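Local coordinates for protein triosephosphate isomerase (PDB 4O4V) that probably interconverts D-glyceraldehyde 3-phosphate and dihydroxyacetone phosphate in glycolysis and gluconeogenesis, working as a homodimer with a barrel fold, at residues Arg2-Gly7 with Val245-His250; Lys121-Cys126 with Gly229-Gly234; Ala144-Met149 with Lys187-Ile192; Gln180-Met185 with Asn219-Cys224. All blocks are in the same frame, centred on the assembly; numbering follows the deposited sequence.

Contact 1 of 4, residues Arg2-Gly7 with Val245-His250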
loop_
_atom_site.group_PDB
_atom_site.type_symbol
_atom_site.label_atom_id
_atom_site.label_comp_id
_atom_site.label_asym_id
_atom_site.label_seq_id
_atom_site.Cartn_x
_atom_site.Cartn_y
_atom_site.Cartn_z
ATOM N N ARG A 2 -26.925 18.694 7.371
ATOM C CA ARG A 2 -25.674 18.067 6.940
ATOM C C ARG A 2 -25.601 18.068 5.432
ATOM O O ARG A 2 -26.574 17.752 4.763
ATOM C CB ARG A 2 -25.641 16.641 7.439
ATOM C CG ARG A 2 -25.571 16.524 8.950
ATOM C CD ARG A 2 -25.444 15.099 9.415
ATOM N NE ARG A 2 -26.580 14.270 9.085
ATOM C CZ ARG A 2 -27.668 14.122 9.816
ATOM N NH1 ARG A 2 -27.861 14.833 10.927
ATOM N NH2 ARG A 2 -28.602 13.286 9.418
ATOM N N THR A 3 -24.458 18.391 4.864
ATOM C CA THR A 3 -24.311 18.329 3.412
ATOM C C THR A 3 -24.185 16.868 2.990
ATOM O O THR A 3 -23.369 16.115 3.527
ATOM C CB THR A 3 -23.098 19.116 2.972
ATOM O OG1 THR A 3 -23.270 20.467 3.399
ATOM C CG2 THR A 3 -22.940 19.087 1.477
ATOM N N PHE A 4 -24.973 16.472 2.003
ATOM C CA PHE A 4 -24.913 15.130 1.413
ATOM C C PHE A 4 -23.506 14.884 0.896
ATOM O O PHE A 4 -22.876 15.789 0.343
ATOM C CB PHE A 4 -25.938 15.025 0.284
ATOM C CG PHE A 4 -26.350 13.606 -0.080
ATOM C CD1 PHE A 4 -27.296 12.940 0.662
ATOM C CD2 PHE A 4 -25.852 12.958 -1.206
ATOM C CE1 PHE A 4 -27.766 11.705 0.319
ATOM C CE2 PHE A 4 -26.314 11.704 -1.546
ATOM C CZ PHE A 4 -27.270 11.079 -0.790
ATOM N N PHE A 5 -23.039 13.655 1.051
ATOM C CA PHE A 5 -21.628 13.316 0.779
ATOM C C PHE A 5 -21.571 12.068 -0.065
ATOM O O PHE A 5 -22.114 11.036 0.329
ATOM C CB PHE A 5 -20.925 13.099 2.122
ATOM C CG PHE A 5 -19.442 12.846 2.020
ATOM C CD1 PHE A 5 -18.950 11.586 1.666
ATOM C CD2 PHE A 5 -18.543 13.858 2.291
ATOM C CE1 PHE A 5 -17.583 11.358 1.597
ATOM C CE2 PHE A 5 -17.177 13.627 2.203
ATOM C CZ PHE A 5 -16.711 12.368 1.863
ATOM N N VAL A 6 -20.861 12.123 -1.179
ATOM C CA VAL A 6 -20.661 10.944 -2.032
ATOM C C VAL A 6 -19.202 10.743 -2.287
ATOM O O VAL A 6 -18.528 11.601 -2.897
ATOM C CB VAL A 6 -21.483 11.047 -3.342
ATOM C CG1 VAL A 6 -21.215 9.840 -4.250
ATOM C CG2 VAL A 6 -22.993 11.192 -3.031
ATOM N N GLY A 7 -18.693 9.610 -1.824
ATOM C CA GLY A 7 -17.327 9.178 -2.090
ATOM C C GLY A 7 -17.312 8.105 -3.134
ATOM O O GLY A 7 -18.055 7.120 -3.029
ATOM N N VAL A 245 -24.211 10.746 -7.387
ATOM C CA VAL A 245 -23.921 12.087 -6.882
ATOM C C VAL A 245 -25.191 12.940 -6.837
ATOM O O VAL A 245 -25.477 13.651 -5.849
ATOM C CB VAL A 245 -22.846 12.751 -7.755
ATOM C CG1 VAL A 245 -22.757 14.244 -7.487
ATOM C CG2 VAL A 245 -21.512 12.036 -7.532
ATOM N N ASN A 246 -25.981 12.844 -7.889
ATOM C CA ASN A 246 -27.167 13.669 -8.057
ATOM C C ASN A 246 -28.381 13.197 -7.269
ATOM O O ASN A 246 -29.399 13.895 -7.211
ATOM C CB ASN A 246 -27.485 13.825 -9.547
ATOM C CG ASN A 246 -26.506 14.759 -10.241
ATOM O OD1 ASN A 246 -25.790 15.483 -9.568
ATOM N ND2 ASN A 246 -26.461 14.730 -11.558
ATOM N N SER A 247 -28.268 12.049 -6.601
ATOM C CA SER A 247 -29.346 11.564 -5.742
ATOM C C SER A 247 -29.543 12.454 -4.520
ATOM O O SER A 247 -30.537 12.318 -3.818
ATOM C CB SER A 247 -29.091 10.113 -5.333
ATOM O OG SER A 247 -28.039 9.993 -4.407
ATOM N N ASN A 248 -28.600 13.360 -4.248
ATOM C CA ASN A 248 -28.695 14.269 -3.104
ATOM C C ASN A 248 -29.993 15.060 -3.111
ATOM O O ASN A 248 -30.493 15.452 -2.049
ATOM C CB ASN A 248 -27.515 15.245 -3.052
ATOM C CG ASN A 248 -27.599 16.355 -4.103
ATOM O OD1 ASN A 248 -28.276 17.369 -3.894
ATOM N ND2 ASN A 248 -26.922 16.175 -5.227
ATOM N N VAL A 249 -30.579 15.278 -4.286
ATOM C CA VAL A 249 -31.793 16.073 -4.361
ATOM C C VAL A 249 -32.977 15.356 -3.727
ATOM O O VAL A 249 -33.989 15.999 -3.441
ATOM C CB VAL A 249 -32.119 16.475 -5.803
ATOM C CG1 VAL A 249 -30.961 17.270 -6.427
ATOM C CG2 VAL A 249 -32.481 15.278 -6.653
ATOM N N HIS A 250 -32.873 14.054 -3.458
ATOM C CA HIS A 250 -33.931 13.292 -2.796
ATOM C C HIS A 250 -33.743 13.181 -1.302
ATOM O O HIS A 250 -34.597 12.640 -0.615
ATOM C CB HIS A 250 -34.047 11.898 -3.399
ATOM C CG HIS A 250 -34.316 11.934 -4.855
ATOM N ND1 HIS A 250 -35.555 12.260 -5.366
ATOM C CD2 HIS A 250 -33.501 11.757 -5.915
ATOM C CE1 HIS A 250 -35.491 12.245 -6.687
ATOM N NE2 HIS A 250 -34.259 11.931 -7.043
#

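Contact 2 of 4, residues Lys121-Cys126 with Gly229-Gly234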
loop_
_atom_site.group_PDB
_atom_site.type_symbol
_atom_site.label_atom_id
_atom_site.label_comp_id
_atom_site.label_asym_id
_atom_site.label_seq_id
_atom_site.Cartn_x
_atom_site.Cartn_y
_atom_site.Cartn_z
ATOM N N LYS A 121 -8.776 14.510 6.697
ATOM C CA LYS A 121 -10.145 14.110 6.936
ATOM C C LYS A 121 -10.289 12.644 6.602
ATOM O O LYS A 121 -9.575 12.146 5.717
ATOM C CB LYS A 121 -11.085 14.937 6.061
ATOM C CG LYS A 121 -10.972 16.440 6.291
ATOM C CD LYS A 121 -11.881 17.224 5.345
ATOM C CE LYS A 121 -11.804 18.739 5.587
ATOM N NZ LYS A 121 -12.902 19.419 4.866
ATOM N N ILE A 122 -11.187 11.936 7.295
ATOM C CA ILE A 122 -11.279 10.507 7.165
ATOM C C ILE A 122 -12.675 10.028 6.851
ATOM O O ILE A 122 -13.669 10.601 7.346
ATOM C CB ILE A 122 -10.743 9.755 8.417
ATOM C CG1 ILE A 122 -11.601 9.951 9.664
ATOM C CG2 ILE A 122 -9.292 10.151 8.693
ATOM C CD1 ILE A 122 -11.155 9.138 10.892
ATOM N N ILE A 123 -12.754 8.958 6.069
ATOM C CA ILE A 123 -13.970 8.192 5.867
ATOM C C ILE A 123 -13.721 6.862 6.556
ATOM O O ILE A 123 -12.974 6.004 6.039
ATOM C CB ILE A 123 -14.306 7.984 4.391
ATOM C CG1 ILE A 123 -14.458 9.311 3.644
ATOM C CG2 ILE A 123 -15.561 7.120 4.244
ATOM C CD1 ILE A 123 -14.387 9.169 2.140
ATOM N N TYR A 124 -14.277 6.698 7.746
ATOM C CA TYR A 124 -13.993 5.538 8.607
ATOM C C TYR A 124 -15.095 4.500 8.422
ATOM O O TYR A 124 -16.281 4.819 8.634
ATOM C CB TYR A 124 -13.902 5.978 10.066
ATOM C CG TYR A 124 -13.293 4.944 10.979
ATOM C CD1 TYR A 124 -14.058 3.968 11.561
ATOM C CD2 TYR A 124 -11.929 4.950 11.241
ATOM C CE1 TYR A 124 -13.476 3.019 12.440
ATOM C CE2 TYR A 124 -11.365 4.037 12.096
ATOM C CZ TYR A 124 -12.129 3.076 12.679
ATOM O OH TYR A 124 -11.503 2.203 13.550
ATOM N N CYS A 125 -14.747 3.290 8.020
ATOM C CA CYS A 125 -15.716 2.267 7.669
ATOM C C CYS A 125 -15.913 1.253 8.769
ATOM O O CYS A 125 -14.979 0.900 9.477
ATOM C CB CYS A 125 -15.222 1.538 6.404
ATOM S SG CYS A 125 -14.955 2.573 4.955
ATOM N N CYS A 126 -17.153 0.767 8.880
ATOM C CA CYS A 126 -17.526 -0.266 9.832
ATOM C C CYS A 126 -18.599 -1.136 9.195
ATOM O O CYS A 126 -19.055 -0.842 8.065
ATOM C CB CYS A 126 -18.087 0.407 11.080
ATOM S SG CYS A 126 -19.655 1.298 10.862
ATOM N N GLY A 229 -25.477 9.957 2.445
ATOM C CA GLY A 229 -24.696 9.766 1.252
ATOM C C GLY A 229 -24.175 8.369 1.172
ATOM O O GLY A 229 -24.693 7.449 1.819
ATOM N N PHE A 230 -23.116 8.207 0.376
ATOM C CA PHE A 230 -22.672 6.903 -0.084
ATOM C C PHE A 230 -21.171 6.811 -0.149
ATOM O O PHE A 230 -20.500 7.812 -0.489
ATOM C CB PHE A 230 -23.219 6.598 -1.489
ATOM C CG PHE A 230 -24.712 6.661 -1.554
ATOM C CD1 PHE A 230 -25.464 5.750 -0.845
ATOM C CD2 PHE A 230 -25.384 7.621 -2.296
ATOM C CE1 PHE A 230 -26.834 5.791 -0.865
ATOM C CE2 PHE A 230 -26.747 7.658 -2.305
ATOM C CZ PHE A 230 -27.481 6.738 -1.612
ATOM N N LEU A 231 -20.637 5.628 0.119
ATOM C CA LEU A 231 -19.284 5.258 -0.298
ATOM C C LEU A 231 -19.498 4.217 -1.379
ATOM O O LEU A 231 -19.899 3.081 -1.110
ATOM C CB LEU A 231 -18.456 4.707 0.875
ATOM C CG LEU A 231 -16.990 4.427 0.495
ATOM C CD1 LEU A 231 -16.269 5.665 0.030
ATOM C CD2 LEU A 231 -16.249 3.783 1.671
ATOM N N VAL A 232 -19.320 4.630 -2.626
ATOM C CA VAL A 232 -19.715 3.862 -3.810
ATOM C C VAL A 232 -18.583 2.972 -4.223
ATOM O O VAL A 232 -17.423 3.404 -4.272
ATOM C CB VAL A 232 -20.056 4.827 -4.960
ATOM C CG1 VAL A 232 -20.538 4.077 -6.195
ATOM C CG2 VAL A 232 -21.107 5.837 -4.543
ATOM N N GLY A 233 -18.900 1.749 -4.591
ATOM C CA GLY A 233 -17.948 0.794 -5.135
ATOM C C GLY A 233 -17.853 0.872 -6.644
ATOM O O GLY A 233 -17.465 1.894 -7.219
ATOM N N GLY A 234 -18.230 -0.198 -7.327
ATOM C CA GLY A 234 -18.016 -0.327 -8.749
ATOM C C GLY A 234 -18.619 0.753 -9.620
ATOM O O GLY A 234 -18.054 1.080 -10.655
#

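Contact 3 of 4, residues Ala144-Met149 with Lys187-Ile192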
loop_
_atom_site.group_PDB
_atom_site.type_symbol
_atom_site.label_atom_id
_atom_site.label_comp_id
_atom_site.label_asym_id
_atom_site.label_seq_id
_atom_site.Cartn_x
_atom_site.Cartn_y
_atom_site.Cartn_z
ATOM N N ALA A 144 -19.332 -1.886 18.974
ATOM C CA ALA A 144 -17.981 -2.140 19.435
ATOM C C ALA A 144 -16.970 -1.475 18.510
ATOM O O ALA A 144 -15.970 -0.933 18.974
ATOM C CB ALA A 144 -17.719 -3.648 19.530
ATOM N N GLN A 145 -17.210 -1.531 17.197
ATOM C CA GLN A 145 -16.297 -0.902 16.248
ATOM C C GLN A 145 -16.270 0.615 16.431
ATOM O O GLN A 145 -15.198 1.243 16.415
ATOM C CB GLN A 145 -16.696 -1.236 14.819
ATOM C CG GLN A 145 -16.543 -2.707 14.457
ATOM C CD GLN A 145 -16.823 -2.950 12.999
ATOM O OE1 GLN A 145 -17.876 -2.540 12.483
ATOM N NE2 GLN A 145 -15.887 -3.578 12.311
ATOM N N ILE A 146 -17.445 1.216 16.534
ATOM C CA ILE A 146 -17.534 2.679 16.697
ATOM C C ILE A 146 -16.958 3.104 18.044
ATOM O O ILE A 146 -16.295 4.139 18.134
ATOM C CB ILE A 146 -18.968 3.165 16.503
ATOM C CG1 ILE A 146 -19.470 2.872 15.077
ATOM C CG2 ILE A 146 -19.097 4.676 16.868
ATOM C CD1 ILE A 146 -18.798 3.643 13.986
ATOM N N GLU A 147 -17.161 2.309 19.083
ATOM C CA GLU A 147 -16.593 2.616 20.386
ATOM C C GLU A 147 -15.070 2.520 20.412
ATOM O O GLU A 147 -14.439 3.182 21.237
ATOM C CB GLU A 147 -17.230 1.733 21.467
ATOM C CG GLU A 147 -18.705 2.039 21.730
ATOM C CD GLU A 147 -19.330 1.117 22.758
ATOM O OE1 GLU A 147 -19.046 1.298 23.962
ATOM O OE2 GLU A 147 -20.124 0.230 22.383
ATOM N N LYS A 148 -14.466 1.722 19.539
ATOM C CA LYS A 148 -13.008 1.745 19.391
ATOM C C LYS A 148 -12.528 2.974 18.620
ATOM O O LYS A 148 -11.439 3.493 18.885
ATOM C CB LYS A 148 -12.517 0.470 18.688
ATOM N N MET A 149 -13.337 3.453 17.690
ATOM C CA MET A 149 -12.994 4.647 16.919
ATOM C C MET A 149 -13.084 5.935 17.747
ATOM O O MET A 149 -12.235 6.819 17.650
ATOM C CB MET A 149 -13.931 4.758 15.698
ATOM C CG MET A 149 -13.582 5.877 14.710
ATOM S SD MET A 149 -14.970 6.533 13.709
ATOM C CE MET A 149 -15.864 7.407 14.964
ATOM N N LYS A 187 -29.068 4.835 11.349
ATOM C CA LYS A 187 -29.674 5.344 12.579
ATOM C C LYS A 187 -29.021 4.739 13.833
ATOM O O LYS A 187 -28.768 5.440 14.815
ATOM C CB LYS A 187 -31.176 5.054 12.565
ATOM C CG LYS A 187 -31.919 5.492 13.834
ATOM C CD LYS A 187 -31.707 6.924 14.254
ATOM C CE LYS A 187 -32.738 7.334 15.334
ATOM N NZ LYS A 187 -32.373 8.652 15.929
ATOM N N VAL A 188 -28.714 3.444 13.802
ATOM C CA VAL A 188 -28.011 2.833 14.919
ATOM C C VAL A 188 -26.694 3.574 15.196
ATOM O O VAL A 188 -26.368 3.884 16.342
ATOM C CB VAL A 188 -27.737 1.334 14.613
ATOM C CG1 VAL A 188 -26.593 0.788 15.478
ATOM C CG2 VAL A 188 -29.006 0.484 14.806
ATOM N N ILE A 189 -25.929 3.864 14.143
ATOM C CA ILE A 189 -24.667 4.561 14.332
ATOM C C ILE A 189 -24.877 5.976 14.904
ATOM O O ILE A 189 -24.171 6.398 15.802
ATOM C CB ILE A 189 -23.880 4.590 13.003
ATOM C CG1 ILE A 189 -23.466 3.167 12.593
ATOM C CG2 ILE A 189 -22.659 5.489 13.138
ATOM C CD1 ILE A 189 -23.035 3.028 11.176
ATOM N N ARG A 190 -25.851 6.687 14.356
ATOM C CA ARG A 190 -26.114 8.037 14.854
ATOM C C ARG A 190 -26.487 8.012 16.324
ATOM O O ARG A 190 -26.036 8.876 17.089
ATOM C CB ARG A 190 -27.196 8.739 14.039
ATOM C CG ARG A 190 -27.177 10.261 14.217
ATOM C CD ARG A 190 -28.124 11.036 13.329
ATOM N NE ARG A 190 -27.960 10.667 11.922
ATOM C CZ ARG A 190 -26.949 11.035 11.133
ATOM N NH1 ARG A 190 -26.013 11.832 11.522
ATOM N NH2 ARG A 190 -26.900 10.539 9.885
ATOM N N ASP A 191 -27.274 7.027 16.730
ATOM C CA ASP A 191 -27.657 6.931 18.137
ATOM C C ASP A 191 -26.492 6.552 19.043
ATOM O O ASP A 191 -26.423 7.012 20.192
ATOM C CB ASP A 191 -28.818 5.970 18.304
ATOM C CG ASP A 191 -30.130 6.544 17.801
ATOM O OD1 ASP A 191 -30.240 7.784 17.605
ATOM O OD2 ASP A 191 -31.063 5.727 17.620
ATOM N N ILE A 192 -25.572 5.733 18.566
ATOM C CA ILE A 192 -24.364 5.451 19.334
ATOM C C ILE A 192 -23.571 6.754 19.544
ATOM O O ILE A 192 -23.111 7.057 20.649
ATOM C CB ILE A 192 -23.496 4.404 18.625
ATOM C CG1 ILE A 192 -24.173 3.028 18.625
ATOM C CG2 ILE A 192 -22.112 4.328 19.270
ATOM C CD1 ILE A 192 -23.704 2.105 17.518
#

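Contact 4 of 4, residues Gln180-Met185 with Asn219-Cys224. With NA (sodium ion), chain B.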
loop_
_atom_site.group_PDB
_atom_site.type_symbol
_atom_site.label_atom_id
_atom_site.label_comp_id
_atom_site.label_asym_id
_atom_site.label_seq_id
_atom_site.Cartn_x
_atom_site.Cartn_y
_atom_site.Cartn_z
ATOM N N GLN A 180 -34.523 -0.332 3.832
ATOM C CA GLN A 180 -34.780 -0.254 5.259
ATOM C C GLN A 180 -33.582 -0.701 6.095
ATOM O O GLN A 180 -33.307 -0.101 7.146
ATOM C CB GLN A 180 -36.015 -1.085 5.603
ATOM N N ASP A 181 -32.844 -1.709 5.646
ATOM C CA ASP A 181 -31.655 -2.138 6.365
ATOM C C ASP A 181 -30.639 -1.002 6.425
ATOM O O ASP A 181 -29.968 -0.823 7.451
ATOM C CB ASP A 181 -30.981 -3.350 5.683
ATOM C CG ASP A 181 -31.786 -4.609 5.742
ATOM O OD1 ASP A 181 -32.468 -4.884 6.744
ATOM O OD2 ASP A 181 -31.716 -5.401 4.743
ATOM N N ALA A 182 -30.467 -0.272 5.329
ATOM C CA ALA A 182 -29.531 0.838 5.273
ATOM C C ALA A 182 -29.911 1.926 6.280
ATOM O O ALA A 182 -29.093 2.411 7.062
ATOM C CB ALA A 182 -29.473 1.417 3.867
ATOM N N GLN A 183 -31.173 2.331 6.246
ATOM C CA GLN A 183 -31.661 3.359 7.156
ATOM C C GLN A 183 -31.483 2.918 8.595
ATOM O O GLN A 183 -31.016 3.678 9.436
ATOM C CB GLN A 183 -33.135 3.645 6.869
ATOM C CG GLN A 183 -33.894 4.355 7.979
ATOM C CD GLN A 183 -33.287 5.676 8.364
ATOM O OE1 GLN A 183 -32.684 6.391 7.553
ATOM N NE2 GLN A 183 -33.467 6.029 9.638
ATOM N N GLU A 184 -31.858 1.683 8.895
ATOM C CA GLU A 184 -31.791 1.220 10.268
ATOM C C GLU A 184 -30.379 1.244 10.822
ATOM O O GLU A 184 -30.166 1.653 11.958
ATOM C CB GLU A 184 -32.340 -0.209 10.393
ATOM N N MET A 185 -29.406 0.821 10.033
ATOM C CA MET A 185 -28.028 0.783 10.544
ATOM C C MET A 185 -27.399 2.154 10.626
ATOM O O MET A 185 -26.640 2.425 11.547
ATOM C CB MET A 185 -27.154 -0.170 9.725
ATOM C CG MET A 185 -27.582 -1.642 9.862
ATOM S SD MET A 185 -27.734 -2.264 11.531
ATOM C CE MET A 185 -26.014 -2.392 11.980
ATOM N N ASN A 219 -31.687 6.751 -5.429
ATOM C CA ASN A 219 -32.643 7.771 -5.038
ATOM C C ASN A 219 -33.451 7.389 -3.793
ATOM O O ASN A 219 -33.667 8.224 -2.891
ATOM C CB ASN A 219 -33.583 8.112 -6.195
ATOM C CG ASN A 219 -32.878 8.783 -7.349
ATOM O OD1 ASN A 219 -31.735 9.221 -7.217
ATOM N ND2 ASN A 219 -33.569 8.907 -8.493
ATOM N N GLU A 220 -33.878 6.135 -3.726
ATOM C CA GLU A 220 -34.616 5.648 -2.575
ATOM C C GLU A 220 -33.720 5.579 -1.344
ATOM O O GLU A 220 -34.173 5.867 -0.245
ATOM C CB GLU A 220 -35.258 4.298 -2.879
ATOM N N LEU A 221 -32.462 5.171 -1.503
ATOM C CA LEU A 221 -31.549 5.196 -0.381
ATOM C C LEU A 221 -31.290 6.604 0.119
ATOM O O LEU A 221 -31.286 6.861 1.335
ATOM C CB LEU A 221 -30.235 4.501 -0.740
ATOM C CG LEU A 221 -30.283 2.980 -0.836
ATOM C CD1 LEU A 221 -29.113 2.456 -1.653
ATOM C CD2 LEU A 221 -30.251 2.384 0.567
ATOM N N ALA A 222 -31.079 7.533 -0.799
ATOM C CA ALA A 222 -30.787 8.913 -0.410
ATOM C C ALA A 222 -31.899 9.515 0.427
ATOM O O ALA A 222 -31.663 10.320 1.327
ATOM C CB ALA A 222 -30.552 9.761 -1.666
ATOM N N ALA A 223 -33.137 9.171 0.103
ATOM C CA ALA A 223 -34.290 9.702 0.817
ATOM C C ALA A 223 -34.375 9.229 2.250
ATOM O O ALA A 223 -35.107 9.837 3.044
ATOM C CB ALA A 223 -35.576 9.336 0.066
ATOM N N CYS A 224 -33.689 8.181 2.644
ATOM C CA CYS A 224 -33.741 7.732 4.030
ATOM C C CYS A 224 -33.182 8.819 4.942
ATOM O O CYS A 224 -32.155 9.434 4.637
ATOM C CB CYS A 224 -32.907 6.482 4.180
ATOM S SG CYS A 224 -33.511 5.023 3.331
HETATM NA NA NA B . -30.951 11.050 3.436
HETATM O O HOH W 1 -31.120 12.577 5.253
#

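Contact 1 of 4, residues Arg2-Gly7 with Val245-His250
F4 and N248 come within 6.0 Å of each other, CA to CA, and V6 and V245 keep the same spacing, so the two backbones run past one another in opposite senses. The ring of F4 carries most of the contact. With CG anti to the backbone N (chi1 -159°), the ring reaches across to the 3-10 turn and offers one face to N248. There N248 CA sits 3.8 Å from the ring centroid, close to the normal, in a CH-pi contact, while N248 CB bears on F4 CD2 at 3.4 Å. S247 OG comes in obliquely by the outer part of the ring, 3.8 Å from F4 CE2; its hydrogen bond goes to I244 O. Two residues on, V6 CG1 meets V245 CG2 at 4.0 Å, an apolar contact. In TIM-barrel terms, this is the first strand, 5-9, lying against the last helix, 240-246, and the tail that follows it, so the two ends of the chain are joined where the barrel closes. The amide of N248 turns away from F4, its plane 52° from the ring. Its ND2 gives an almost straight bond to V245 O (3.0 Å, 172°) and a second to E33 O, while OD1 accepts from N35 N. With both ends of the amide bonded, its rotation is fixed. F4 also touches A222 and S251, and its side chain lies about 5 Å from the bound sodium ion.

Contact 2 of 4, residues Lys121-Cys126 with Gly229-Gly234
L231 reaches across the barrel interior to meet C125 and I123, and one methyl, CD2, makes the close contacts. L231 CB starts toward strand 121-126, but at 5.8 Å from C125 SG it is still well short of contact. CG lies anti to the backbone N (chi1 -175°), which carries the chain on into the middle of the barrel; the gap from L231 CG to C125 SG is down to 5.2 Å. The two methyls then part. L231 CD2 goes to the sulfur, meeting C125 SG at 3.7 Å, and also lies 4.3 Å from I123 CG2, so it is shared by two side chains of the facing strand. L231 CD1 points back along strand 121-126 toward its start, and its approach to I123 CD1 is loose, at 4.5 Å. From the other side C125 brings its SG and I123 its CG2 branch. The contact is purely apolar and buried. I123 CA and L231 CA are 8.7 Å apart, too far for backbone pairing: these are the fifth and eighth strands of the TIM barrel, facing each other through its core. Alternate residues point the other way: I122 packs on helix 105-117, Y124 on M149 of helix 138-149, and F230 on S247. Strand 89-92 flanks strand 121-126, with I91 touching C125 and W89 touching I123.

Contact 3 of 4, residues Ala144-Met149 with Lys187-Ile192
I146 of helix 138-149 meets I189 and I192 of helix 179-197, two neighbouring helices of the outer layer of the TIM barrel. The closest backbone approach is between I146 and I189, 7.7 Å from CA to CA. On the 144-149 side I146 makes the close contacts, and it uses both branches. I146 CG2, anti to the backbone N, goes to I192 CG2 at 3.9 Å, methyl against methyl, the two side chains meeting at a slant. The other branch is bent at its second torsion (chi2 -67°), which swings I146 CD1 round toward I189 CG2, a looser touch at 4.4 Å. I189 and I192 are three residues apart and so lie on one flank of their helix, and I146 touches both. Strand 161-165 comes between the two helices in the chain, so that strand 121-126, helix 138-149, strand 161-165 and helix 179-197 follow the repeating beta/alpha pattern. It also lies beneath the contact: I146 and I189 both rest on I163, and both touch C126 of the neighbouring strand 121-126. I192 is the more outward of the pair and also packs on S143. The polar ends of K187, R190 and D191 are turned elsewhere. A 2.8 Å salt bridge from K187 NZ to D191 OD1 spans one helical turn, the lysine coming in on the syn side, 18° out of the carboxylate plane. R190 reaches away as well, and forms salt bridges with D226 and D228.

Contact 4 of 4, residues Gln180-Met185 with Asn219-Cys224
A182 and L221 meet methyl to methyl, and the next residue, Q183, lies against C224. In the first pair A182 CB points toward 219-224 and L221 swings its CD2 branch over to it, so that A182 CB and L221 CD2 close to 3.5 Å; Y209 of strand 207-209 touches both residues. In the second pair the glutamine leaves its helix alongside its partner: CG is anti to the backbone N, and a bend at chi2 of 58° brings the amide end nearer the cysteine. Q183 OE1 therefore lies 3.4 Å from C224 CB, and lower down Q183 CB packs on C224 SG at 3.8 Å. Both ends of the amide are held by hydrogen bonds, NE2 by one to D226 OD2. The side chain of C224 thus faces helix 179-197 while its carbonyl turns to the sodium ion. That ion is bound by A222 O at 2.3 Å, C224 O at 2.4 Å and a water, with V227 O and S251 OG completing the site. All five ligands are oxygens and three are backbone carbonyls, as suits a hard cation such as sodium held by the turn around A222-C224.

Starting from the N terminus, strand 5-9 waits for almost the whole chain before contact 1 brings in the tail after helix 240-246 and closes the widest loop. Within it, strand 121-126 meets strand 229-232 in contact 2, a smaller loop that encloses contacts 3 and 4. Contact 3 closes a short loop from helix 138-149 over strand 161-165 to helix 179-197, and contact 4 another from helix 179-197 over strand 207-209 to helix 218-222. These two cross, because 180-185 precedes 187-192. Contact 2 lies in the barrel core, the others outside it. C126 packs under contact 3, F230 under contact 4, and strands 5-9 and 229-232 pair, linking contacts 1 and 2.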